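Local atomic coordinates of leucine aminopeptidase (Fimbriiglobus ruber, PDB entry 7D1B), a protein that probably acts as a zinc-dependent glutaminyl cyclase of the M28 peptidase family, closing N-terminal glutamine into pyroglutamate. Residues A[59-64]-A[75-80]; A[132-137]-A[307-312]; A[156-161]-A[233-238]; A[283-288]-A[299-304]. One frame throughout, in Å; residues are numbered along the deposited sequence. Where two conformers were deposited one is given.

Contact 1. Residues A[59-64]-A[75-80]; sequences QQLCDI and VKQQEV
Q77 gives the amide NH2 of its long, extended side chain to the backbone O of Y131, and with NE2 committed there, the other end of the amide, OE1, rests against L61 CD2 at 4.1 Å. The two side chains meet at about a right angle. Most of the rest is apolar and centres on I64, whose CD1 tip comes down on the backbone of the facing helix, 3.8 Å from Q77 CA. Because CG1 lies beside the backbone N (chi1 -65°) and the chain then runs straight out, this methyl also comes within 4.1 Å of K76 CG and, more loosely, within 4.5 Å of V80 CG2. K76 CB and CG lie alongside I64. An alanine here lacks CG1, CG2 and CD1, and would probably open a gap beside Q77 CA and leave the K76 methylenes without their apolar neighbour. Farther along, the extended Q60 lays NE2 against V80 CG1 at 3.6 Å, a packing contact only. This is plain helix-to-helix packing: helix 51-63 and helix 72-87, consecutive in the chain, lean together here, while L61 also reaches T157 and A160 of helix 153-167 and Q77 touches the intervening loop at R67.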
# COMPACT_ATOMS: atom_id res chain seq x y z
N GLN A 59 -10.22 -7.90 -8.77
CA GLN A 59 -11.46 -7.80 -9.52
C GLN A 59 -12.63 -7.46 -8.61
O GLN A 59 -13.50 -6.66 -8.96
CB GLN A 59 -11.72 -9.11 -10.26
CG GLN A 59 -12.92 -9.04 -11.19
CD GLN A 59 -12.64 -8.19 -12.41
OE1 GLN A 59 -11.70 -8.46 -13.16
NE2 GLN A 59 -13.43 -7.14 -12.61
N GLN A 60 -12.69 -8.08 -7.43
CA GLN A 60 -13.80 -7.83 -6.51
C GLN A 60 -13.84 -6.38 -6.08
O GLN A 60 -14.91 -5.73 -6.07
CB GLN A 60 -13.65 -8.75 -5.30
CG GLN A 60 -14.73 -8.53 -4.26
CD GLN A 60 -14.59 -9.41 -3.03
OE1 GLN A 60 -13.68 -10.24 -2.93
NE2 GLN A 60 -15.49 -9.22 -2.07
N LEU A 61 -12.67 -5.84 -5.70
CA LEU A 61 -12.63 -4.44 -5.28
C LEU A 61 -12.98 -3.51 -6.43
O LEU A 61 -13.75 -2.56 -6.26
CB LEU A 61 -11.26 -4.11 -4.66
CG LEU A 61 -10.94 -4.85 -3.36
CD1 LEU A 61 -9.53 -4.52 -2.92
CD2 LEU A 61 -11.93 -4.49 -2.26
N CYS A 62 -12.46 -3.79 -7.63
CA CYS A 62 -12.81 -2.95 -8.77
C CYS A 62 -14.29 -3.06 -9.12
O CYS A 62 -14.88 -2.09 -9.59
CB CYS A 62 -11.94 -3.27 -9.98
SG CYS A 62 -10.22 -2.77 -9.80
N ASP A 63 -14.91 -4.22 -8.88
CA ASP A 63 -16.32 -4.42 -9.18
C ASP A 63 -17.22 -3.62 -8.26
O ASP A 63 -18.41 -3.49 -8.56
CB ASP A 63 -16.66 -5.91 -9.11
CG ASP A 63 -16.20 -6.69 -10.33
OD1 ASP A 63 -15.78 -6.08 -11.33
OD2 ASP A 63 -16.26 -7.93 -10.28
N ILE A 64 -16.70 -3.11 -7.14
CA ILE A 64 -17.47 -2.12 -6.38
C ILE A 64 -17.79 -0.88 -7.21
O ILE A 64 -18.80 -0.20 -6.97
CB ILE A 64 -16.73 -1.77 -5.08
CG1 ILE A 64 -16.67 -3.01 -4.21
CG2 ILE A 64 -17.36 -0.57 -4.35
CD1 ILE A 64 -15.75 -2.87 -3.03
N VAL A 75 -17.32 3.29 1.36
CA VAL A 75 -17.95 2.64 2.51
C VAL A 75 -18.08 1.13 2.26
O VAL A 75 -17.78 0.31 3.14
CB VAL A 75 -19.32 3.28 2.81
CG1 VAL A 75 -20.05 2.47 3.87
CG2 VAL A 75 -19.14 4.75 3.24
N LYS A 76 -18.52 0.75 1.06
CA LYS A 76 -18.65 -0.67 0.74
C LYS A 76 -17.30 -1.38 0.82
O LYS A 76 -17.20 -2.48 1.37
CB LYS A 76 -19.26 -0.84 -0.65
CG LYS A 76 -19.37 -2.29 -1.11
CD LYS A 76 -20.30 -3.10 -0.25
CE LYS A 76 -20.48 -4.49 -0.84
NZ LYS A 76 -21.40 -5.34 -0.04
N GLN A 77 -16.26 -0.77 0.26
CA GLN A 77 -14.93 -1.36 0.35
C GLN A 77 -14.51 -1.58 1.80
O GLN A 77 -13.91 -2.61 2.15
CB GLN A 77 -13.91 -0.47 -0.36
CG GLN A 77 -12.48 -0.85 -0.13
CD GLN A 77 -11.51 -0.05 -0.95
OE1 GLN A 77 -10.64 -0.62 -1.56
NE2 GLN A 77 -11.62 1.31 -0.92
N GLN A 78 -14.77 -0.58 2.66
CA GLN A 78 -14.42 -0.73 4.07
C GLN A 78 -15.12 -1.92 4.71
O GLN A 78 -14.52 -2.67 5.49
CB GLN A 78 -14.75 0.56 4.83
CG GLN A 78 -13.84 1.70 4.44
CD GLN A 78 -14.42 3.05 4.83
OE1 GLN A 78 -15.51 3.13 5.39
NE2 GLN A 78 -13.70 4.11 4.54
N GLU A 79 -16.40 -2.13 4.36
CA GLU A 79 -17.13 -3.27 4.91
C GLU A 79 -16.54 -4.59 4.42
O GLU A 79 -16.34 -5.53 5.21
CB GLU A 79 -18.60 -3.17 4.52
CG GLU A 79 -19.30 -1.96 5.14
CD GLU A 79 -20.68 -1.65 4.58
OE1 GLU A 79 -21.07 -2.21 3.53
OE2 GLU A 79 -21.38 -0.81 5.20
N VAL A 80 -16.27 -4.68 3.11
CA VAL A 80 -15.69 -5.89 2.54
C VAL A 80 -14.37 -6.22 3.22
O VAL A 80 -14.13 -7.37 3.64
CB VAL A 80 -15.52 -5.72 1.02
CG1 VAL A 80 -14.66 -6.84 0.45
CG2 VAL A 80 -16.87 -5.65 0.31

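Contact 2. Residues A[132-137]-A[307-312]; sequences DTRPAA and HWHLLS. With ZN (zinc ion), chain B.
With chi1 at -163° and the chain straight as far as NE, R134 reaches across the H309 ring, while H309 swings CG to the position beside its own backbone N; together these torsions lay the arginine over the imidazole. R134 CD sits over the ring centre, 3.7 Å from the centroid of H309 and 8° off the normal, a CH-pi contact. The guanidinium follows at the rim, tilted 32° from the ring, with NH2 3.4 Å from H309 CE1. On the opposite face of the imidazole lies W308 NE1, also over the centre, so the ring is sandwiched, which with the metal bond limits its rotation. H309 NE2 is aimed at the zinc, 2.0 Å away. D155 and E188 add two more ligands, and a water 2.1 Å from the zinc completes the set; W308 NE1 donates to this water over 3.1 Å. R134 NH2 forms a salt bridge with E188 and bonds to Y204 OH, while NE pairs with H138. With a leucine in its place, E188 would probably lose its charged mate and be freer to turn at the metal. Beyond the site, A137 CB packs on L311 CD2 at 3.9 Å, which ties the two loops together. The chemistry is that of a mononuclear zinc centre: the arginine holds one carboxylate oxygen of E188 while the other binds metal, and the water is consistent with a fourth position that a substrate could take over.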
# COMPACT_ATOMS: atom_id res chain seq x y z
N ASP A 132 -8.21 4.70 -1.33
CA ASP A 132 -9.08 5.57 -2.11
C ASP A 132 -8.69 5.49 -3.58
O ASP A 132 -7.55 5.19 -3.91
CB ASP A 132 -9.00 7.01 -1.60
CG ASP A 132 -7.64 7.64 -1.83
OD1 ASP A 132 -6.60 7.03 -1.45
OD2 ASP A 132 -7.59 8.77 -2.37
N THR A 133 -9.63 5.76 -4.47
CA THR A 133 -9.31 5.82 -5.88
C THR A 133 -9.40 7.25 -6.37
O THR A 133 -10.28 8.02 -5.94
CB THR A 133 -10.15 4.86 -6.74
OG1 THR A 133 -11.55 5.18 -6.63
CG2 THR A 133 -9.92 3.41 -6.31
N ARG A 134 -8.51 7.62 -7.27
CA ARG A 134 -8.47 8.98 -7.78
C ARG A 134 -9.78 9.29 -8.50
O ARG A 134 -10.32 8.43 -9.21
CB ARG A 134 -7.32 9.09 -8.77
CG ARG A 134 -6.89 10.50 -9.07
CD ARG A 134 -5.72 10.51 -10.05
NE ARG A 134 -5.33 11.86 -10.39
CZ ARG A 134 -4.35 12.56 -9.83
NH1 ARG A 134 -4.14 13.81 -10.22
NH2 ARG A 134 -3.60 12.03 -8.86
N PRO A 135 -10.31 10.51 -8.37
CA PRO A 135 -11.62 10.79 -8.98
C PRO A 135 -11.64 10.65 -10.49
O PRO A 135 -12.69 10.34 -11.05
CB PRO A 135 -11.94 12.21 -8.51
CG PRO A 135 -11.24 12.29 -7.16
CD PRO A 135 -9.93 11.55 -7.40
N ALA A 136 -10.51 10.88 -11.16
CA ALA A 136 -10.48 10.82 -12.61
C ALA A 136 -9.13 10.28 -13.06
O ALA A 136 -8.12 10.42 -12.36
CB ALA A 136 -10.70 12.20 -13.25
N ALA A 137 -9.14 9.68 -14.25
CA ALA A 137 -7.92 9.18 -14.90
C ALA A 137 -7.24 10.37 -15.57
O ALA A 137 -7.33 10.59 -16.78
CB ALA A 137 -8.27 8.09 -15.90
N HIS A 307 -0.02 2.14 -17.47
CA HIS A 307 -1.43 2.51 -17.40
C HIS A 307 -1.74 3.46 -16.26
O HIS A 307 -2.90 3.63 -15.88
CB HIS A 307 -2.31 1.26 -17.39
CG HIS A 307 -2.07 0.41 -18.58
ND1 HIS A 307 -2.59 0.72 -19.82
CD2 HIS A 307 -1.28 -0.68 -18.75
CE1 HIS A 307 -2.17 -0.18 -20.69
NE2 HIS A 307 -1.37 -1.03 -20.07
N TRP A 308 -0.70 4.09 -15.70
CA TRP A 308 -0.85 5.00 -14.58
C TRP A 308 -1.84 6.13 -14.90
O TRP A 308 -1.65 6.88 -15.86
CB TRP A 308 0.52 5.59 -14.28
CG TRP A 308 0.54 6.55 -13.13
CD1 TRP A 308 0.22 6.31 -11.83
CD2 TRP A 308 0.95 7.93 -13.20
NE1 TRP A 308 0.41 7.45 -11.08
CE2 TRP A 308 0.87 8.45 -11.89
CE3 TRP A 308 1.40 8.76 -14.23
CZ2 TRP A 308 1.20 9.78 -11.60
CZ3 TRP A 308 1.72 10.08 -13.94
CH2 TRP A 308 1.62 10.57 -12.63
N HIS A 309 -2.89 6.22 -14.09
CA HIS A 309 -3.91 7.26 -14.23
C HIS A 309 -4.55 7.27 -15.61
O HIS A 309 -5.00 8.33 -16.09
CB HIS A 309 -3.36 8.62 -13.79
CG HIS A 309 -3.02 8.64 -12.33
ND1 HIS A 309 -2.38 9.70 -11.71
CD2 HIS A 309 -3.24 7.72 -11.36
CE1 HIS A 309 -2.20 9.40 -10.43
NE2 HIS A 309 -2.74 8.22 -10.18
N LEU A 310 -4.65 6.10 -16.24
CA LEU A 310 -5.41 5.88 -17.46
C LEU A 310 -6.59 4.96 -17.17
O LEU A 310 -6.54 4.13 -16.26
CB LEU A 310 -4.56 5.27 -18.58
CG LEU A 310 -3.38 6.13 -19.03
CD1 LEU A 310 -2.56 5.41 -20.10
CD2 LEU A 310 -3.85 7.48 -19.57
N LEU A 311 -7.63 5.08 -18.00
CA LEU A 311 -8.79 4.21 -17.84
C LEU A 311 -8.45 2.74 -18.04
O LEU A 311 -9.21 1.87 -17.59
CB LEU A 311 -9.90 4.61 -18.80
CG LEU A 311 -10.50 5.99 -18.50
CD1 LEU A 311 -11.39 6.44 -19.64
CD2 LEU A 311 -11.27 5.96 -17.18
N SER A 312 -7.33 2.45 -18.69
CA SER A 312 -6.85 1.09 -18.90
C SER A 312 -6.16 0.50 -17.67
O SER A 312 -5.66 -0.63 -17.76
CB SER A 312 -5.94 1.07 -20.13
OG SER A 312 -4.94 2.08 -20.01
ZN ZN B . -2.60 7.11 -8.49
O HOH W 1 -0.52 7.10 -8.18

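Contact 3. Residues A[156-161]-A[233-238]; sequences GTAGAA and DLFAHD
Just after the zinc ligand D155, the opening of helix 153-167 packs on the loop that leaves strand 225-232, and the meeting is of G156, A158 and G159 with D233, F235 and A236. The F235 ring meets the helix with its edge, against the peptide that links A158 and G159: CE1 lies 3.5 Å from G159 N, and CZ lies 3.6 Å from A158 O, both backbone atoms being near the plane of the ring. The C-H rim thus faces the helix backbone. This reach depends on chi1 of 71°, which puts CG between the backbone N and the carbonyl carbon and turns the ring from the loop toward the helix. A158 is the small apolar link: its CB meets A236 CB at 3.7 Å and F235 CE1 at 4.0 Å. A236 CB in turn lies above one face of the F235 ring, offset toward its rim, so three side chains close in one small apolar cluster. Nearer the metal the contact turns polar. D233 OD1 stands 4.1 Å from G156 N, too far for a bond, and is also close to D155. G156 has a positive phi of 82°, a conformation that favours glycine. Around this buried seam, A236 N bonds to N154 and D233 pairs through its backbone with V300. Helix 320-336 adds V326 against F235 and M323 against A236, and T157 and A160 face L61 of helix 51-63.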
# COMPACT_ATOMS: atom_id res chain seq x y z
N GLY A 156 -3.28 1.47 -5.46
CA GLY A 156 -4.01 1.25 -4.22
C GLY A 156 -4.73 -0.09 -4.20
O GLY A 156 -4.49 -0.91 -3.30
N THR A 157 -5.57 -0.34 -5.20
CA THR A 157 -6.44 -1.51 -5.18
C THR A 157 -5.61 -2.78 -5.03
O THR A 157 -5.94 -3.66 -4.23
CB THR A 157 -7.27 -1.57 -6.46
OG1 THR A 157 -7.85 -0.29 -6.71
CG2 THR A 157 -8.37 -2.59 -6.31
N ALA A 158 -4.54 -2.90 -5.83
CA ALA A 158 -3.76 -4.14 -5.80
C ALA A 158 -3.09 -4.35 -4.45
O ALA A 158 -2.90 -5.50 -4.04
CB ALA A 158 -2.74 -4.17 -6.93
N GLY A 159 -2.70 -3.28 -3.76
CA GLY A 159 -2.15 -3.44 -2.42
C GLY A 159 -3.18 -3.96 -1.45
O GLY A 159 -2.90 -4.86 -0.65
N ALA A 160 -4.40 -3.39 -1.48
CA ALA A 160 -5.47 -3.91 -0.65
C ALA A 160 -5.74 -5.38 -0.96
O ALA A 160 -5.94 -6.20 -0.05
CB ALA A 160 -6.73 -3.07 -0.83
N ALA A 161 -5.75 -5.73 -2.25
CA ALA A 161 -6.00 -7.10 -2.66
C ALA A 161 -4.89 -8.04 -2.20
O ALA A 161 -5.16 -9.17 -1.77
CB ALA A 161 -6.18 -7.18 -4.17
N ASP A 233 2.73 0.25 -4.01
CA ASP A 233 2.05 1.15 -4.93
C ASP A 233 2.52 0.86 -6.36
O ASP A 233 3.73 0.83 -6.60
CB ASP A 233 2.42 2.60 -4.57
CG ASP A 233 1.44 3.63 -5.13
OD1 ASP A 233 0.41 3.24 -5.76
OD2 ASP A 233 1.66 4.86 -4.94
N LEU A 234 1.61 0.66 -7.31
CA LEU A 234 1.98 0.46 -8.71
C LEU A 234 3.01 -0.66 -8.85
O LEU A 234 4.06 -0.49 -9.47
CB LEU A 234 2.48 1.74 -9.37
CG LEU A 234 1.68 3.01 -9.16
CD1 LEU A 234 2.41 4.17 -9.83
CD2 LEU A 234 0.29 2.89 -9.70
N PHE A 235 2.68 -1.83 -8.29
CA PHE A 235 3.67 -2.88 -8.09
C PHE A 235 3.27 -4.22 -8.69
O PHE A 235 4.09 -5.14 -8.66
CB PHE A 235 3.92 -3.12 -6.59
CG PHE A 235 2.77 -3.77 -5.90
CD1 PHE A 235 1.72 -3.02 -5.41
CD2 PHE A 235 2.70 -5.16 -5.77
CE1 PHE A 235 0.60 -3.62 -4.84
CE2 PHE A 235 1.59 -5.77 -5.19
CZ PHE A 235 0.55 -4.99 -4.72
N ALA A 236 2.04 -4.37 -9.19
CA ALA A 236 1.47 -5.69 -9.42
C ALA A 236 1.35 -6.05 -10.89
O ALA A 236 0.81 -7.12 -11.20
CB ALA A 236 0.11 -5.80 -8.72
N HIS A 237 1.82 -5.19 -11.79
CA HIS A 237 1.72 -5.46 -13.22
C HIS A 237 2.77 -6.47 -13.67
O HIS A 237 3.80 -6.70 -13.03
CB HIS A 237 1.83 -4.15 -14.01
CG HIS A 237 2.98 -3.29 -13.61
ND1 HIS A 237 3.03 -2.64 -12.40
CD2 HIS A 237 4.11 -2.95 -14.28
CE1 HIS A 237 4.14 -1.93 -12.34
NE2 HIS A 237 4.81 -2.10 -13.46
N ASP A 238 2.49 -7.08 -14.82
CA ASP A 238 3.35 -8.10 -15.41
C ASP A 238 4.69 -7.48 -15.80
O ASP A 238 4.73 -6.52 -16.57
CB ASP A 238 2.62 -8.62 -16.65
CG ASP A 238 3.28 -9.82 -17.28
OD1 ASP A 238 4.09 -10.50 -16.62
OD2 ASP A 238 2.95 -10.10 -18.45

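Contact 4. Residues A[283-288]-A[299-304]; sequences VLDDHI and DVIDFD
The H287 imidazole carries D299 CB squarely over one face, 3.6 Å from the ring centroid, and I288 CD1 on the other, offset toward the rim; V283 O and D285 CA lie at its edge. Its NE2 is hydrogen-bonded to E245 OE1. The F303 ring receives V283 CG1 over its centre, 4.2 Å from the centroid and 7° off the normal, while V283 CG2 reaches F303 CD2 at 3.7 Å. V283 CG1 also packs on I301 CD1 at 4.0 Å, so the valine fills the corner between the two residues. Between these two CH-pi contacts the acids meet: D285 OD2 lies 2.7 Å from D299 OD2, with the carboxylate planes turned 66° apart. D299 extends its CG anti to the backbone N (chi1 -162°), which sends the carboxylate across to D285, whose other oxygen, OD1, accepts from D286 N. Apolar I301 CD1 lies alongside the acid pair. The contact joins the stretch leading into helix 287-292 to the end of strand 297-300, an outermost strand of the sheet; the V300 backbone is hydrogen-bonded to L231 and D233, both acids touch L231 of strand 225-232, H287 packs on helix 246-251, and F303 meets W308 edge to face.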
# COMPACT_ATOMS: atom_id res chain seq x y z
N VAL A 283 10.01 9.86 -5.61
CA VAL A 283 8.57 9.75 -5.75
C VAL A 283 7.93 10.13 -4.43
O VAL A 283 8.13 9.44 -3.42
CB VAL A 283 8.15 8.32 -6.17
CG1 VAL A 283 6.63 8.28 -6.39
CG2 VAL A 283 8.89 7.87 -7.43
N LEU A 284 7.17 11.21 -4.41
CA LEU A 284 6.34 11.52 -3.25
C LEU A 284 5.22 10.49 -3.16
O LEU A 284 4.55 10.19 -4.15
CB LEU A 284 5.76 12.92 -3.38
CG LEU A 284 6.79 14.05 -3.37
CD1 LEU A 284 6.10 15.36 -3.68
CD2 LEU A 284 7.51 14.09 -2.02
N ASP A 285 5.00 9.95 -1.96
CA ASP A 285 3.99 8.92 -1.80
C ASP A 285 3.65 8.83 -0.32
O ASP A 285 4.12 9.63 0.50
CB ASP A 285 4.50 7.60 -2.40
CG ASP A 285 3.41 6.73 -2.95
OD1 ASP A 285 2.22 6.92 -2.62
OD2 ASP A 285 3.74 5.79 -3.73
N ASP A 286 2.81 7.86 0.04
CA ASP A 286 2.37 7.71 1.42
C ASP A 286 3.49 7.38 2.39
O ASP A 286 3.28 7.49 3.60
CB ASP A 286 1.27 6.65 1.49
CG ASP A 286 -0.10 7.17 1.08
OD1 ASP A 286 -0.49 8.28 1.51
OD2 ASP A 286 -0.82 6.42 0.38
N HIS A 287 4.67 6.96 1.90
CA HIS A 287 5.77 6.63 2.81
C HIS A 287 6.49 7.87 3.33
O HIS A 287 7.25 7.77 4.30
CB HIS A 287 6.76 5.69 2.14
CG HIS A 287 7.46 6.29 0.96
ND1 HIS A 287 6.81 7.03 -0.01
CD2 HIS A 287 8.76 6.24 0.61
CE1 HIS A 287 7.69 7.41 -0.92
NE2 HIS A 287 8.88 6.93 -0.57
N ILE A 288 6.27 9.04 2.72
CA ILE A 288 6.96 10.25 3.17
C ILE A 288 6.56 10.59 4.60
O ILE A 288 7.41 10.85 5.45
CB ILE A 288 6.65 11.42 2.22
CG1 ILE A 288 7.11 11.10 0.79
CG2 ILE A 288 7.26 12.73 2.75
CD1 ILE A 288 8.59 10.97 0.63
N ASP A 299 8.97 2.58 -0.41
CA ASP A 299 7.94 2.48 -1.43
C ASP A 299 8.34 1.40 -2.43
O ASP A 299 9.38 1.52 -3.09
CB ASP A 299 7.78 3.84 -2.12
CG ASP A 299 6.49 3.99 -2.89
OD1 ASP A 299 5.67 3.04 -2.96
OD2 ASP A 299 6.29 5.12 -3.41
N VAL A 300 7.55 0.34 -2.49
CA VAL A 300 7.73 -0.74 -3.45
C VAL A 300 6.81 -0.39 -4.62
O VAL A 300 5.58 -0.51 -4.53
CB VAL A 300 7.39 -2.09 -2.80
CG1 VAL A 300 7.34 -3.19 -3.86
CG2 VAL A 300 8.44 -2.41 -1.75
N ILE A 301 7.43 0.10 -5.70
CA ILE A 301 6.73 0.82 -6.76
C ILE A 301 7.49 0.65 -8.06
O ILE A 301 8.72 0.63 -8.08
CB ILE A 301 6.59 2.32 -6.38
CG1 ILE A 301 5.84 3.13 -7.45
CG2 ILE A 301 7.95 2.95 -6.06
CD1 ILE A 301 5.39 4.50 -6.97
N ASP A 302 6.75 0.60 -9.17
CA ASP A 302 7.32 0.83 -10.50
C ASP A 302 6.59 2.05 -11.05
O ASP A 302 5.48 1.94 -11.59
CB ASP A 302 7.15 -0.37 -11.41
CG ASP A 302 7.65 -0.12 -12.82
OD1 ASP A 302 8.17 0.99 -13.10
OD2 ASP A 302 7.52 -1.07 -13.64
N PHE A 303 7.23 3.22 -10.94
CA PHE A 303 6.53 4.44 -11.31
C PHE A 303 6.42 4.59 -12.82
O PHE A 303 5.77 5.53 -13.27
CB PHE A 303 7.24 5.64 -10.65
CG PHE A 303 6.41 6.91 -10.58
CD1 PHE A 303 5.02 6.91 -10.44
CD2 PHE A 303 7.06 8.14 -10.65
CE1 PHE A 303 4.30 8.11 -10.36
CE2 PHE A 303 6.34 9.33 -10.58
CZ PHE A 303 4.97 9.31 -10.43
N ASP A 304 7.03 3.69 -13.60
CA ASP A 304 6.84 3.69 -15.04
C ASP A 304 5.67 2.84 -15.50
O ASP A 304 5.49 2.66 -16.71
CB ASP A 304 8.14 3.29 -15.74
CG ASP A 304 9.25 4.30 -15.53
OD1 ASP A 304 8.95 5.52 -15.54
OD2 ASP A 304 10.40 3.87 -15.33

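Overall arrangement
The last three contacts gather around the zinc. Contacts 3 and 4, with centres 12 Å apart, join where D233 OD2 lies 2.6 Å from D285 OD2, so that D155, D233, D285 and D299 form a run of acids leading from the metal, consistent with a carboxylic-acid hydrogen-bond network of the kind proposed for cyclase activity. H237 NE2 and D302 OD2, 2.9 Å apart, probably bond nearby. From contact 2, W308 CD1 packs on L234 CD1 and W308 CZ2 on F303 CE1, both at 3.7 Å, tying segment 307-312 to contacts 3 and 4. Contact 1 lies farther out, with the Q77 side chain about 13 Å from the zinc ion; it reaches contact 3 through L61 and T157.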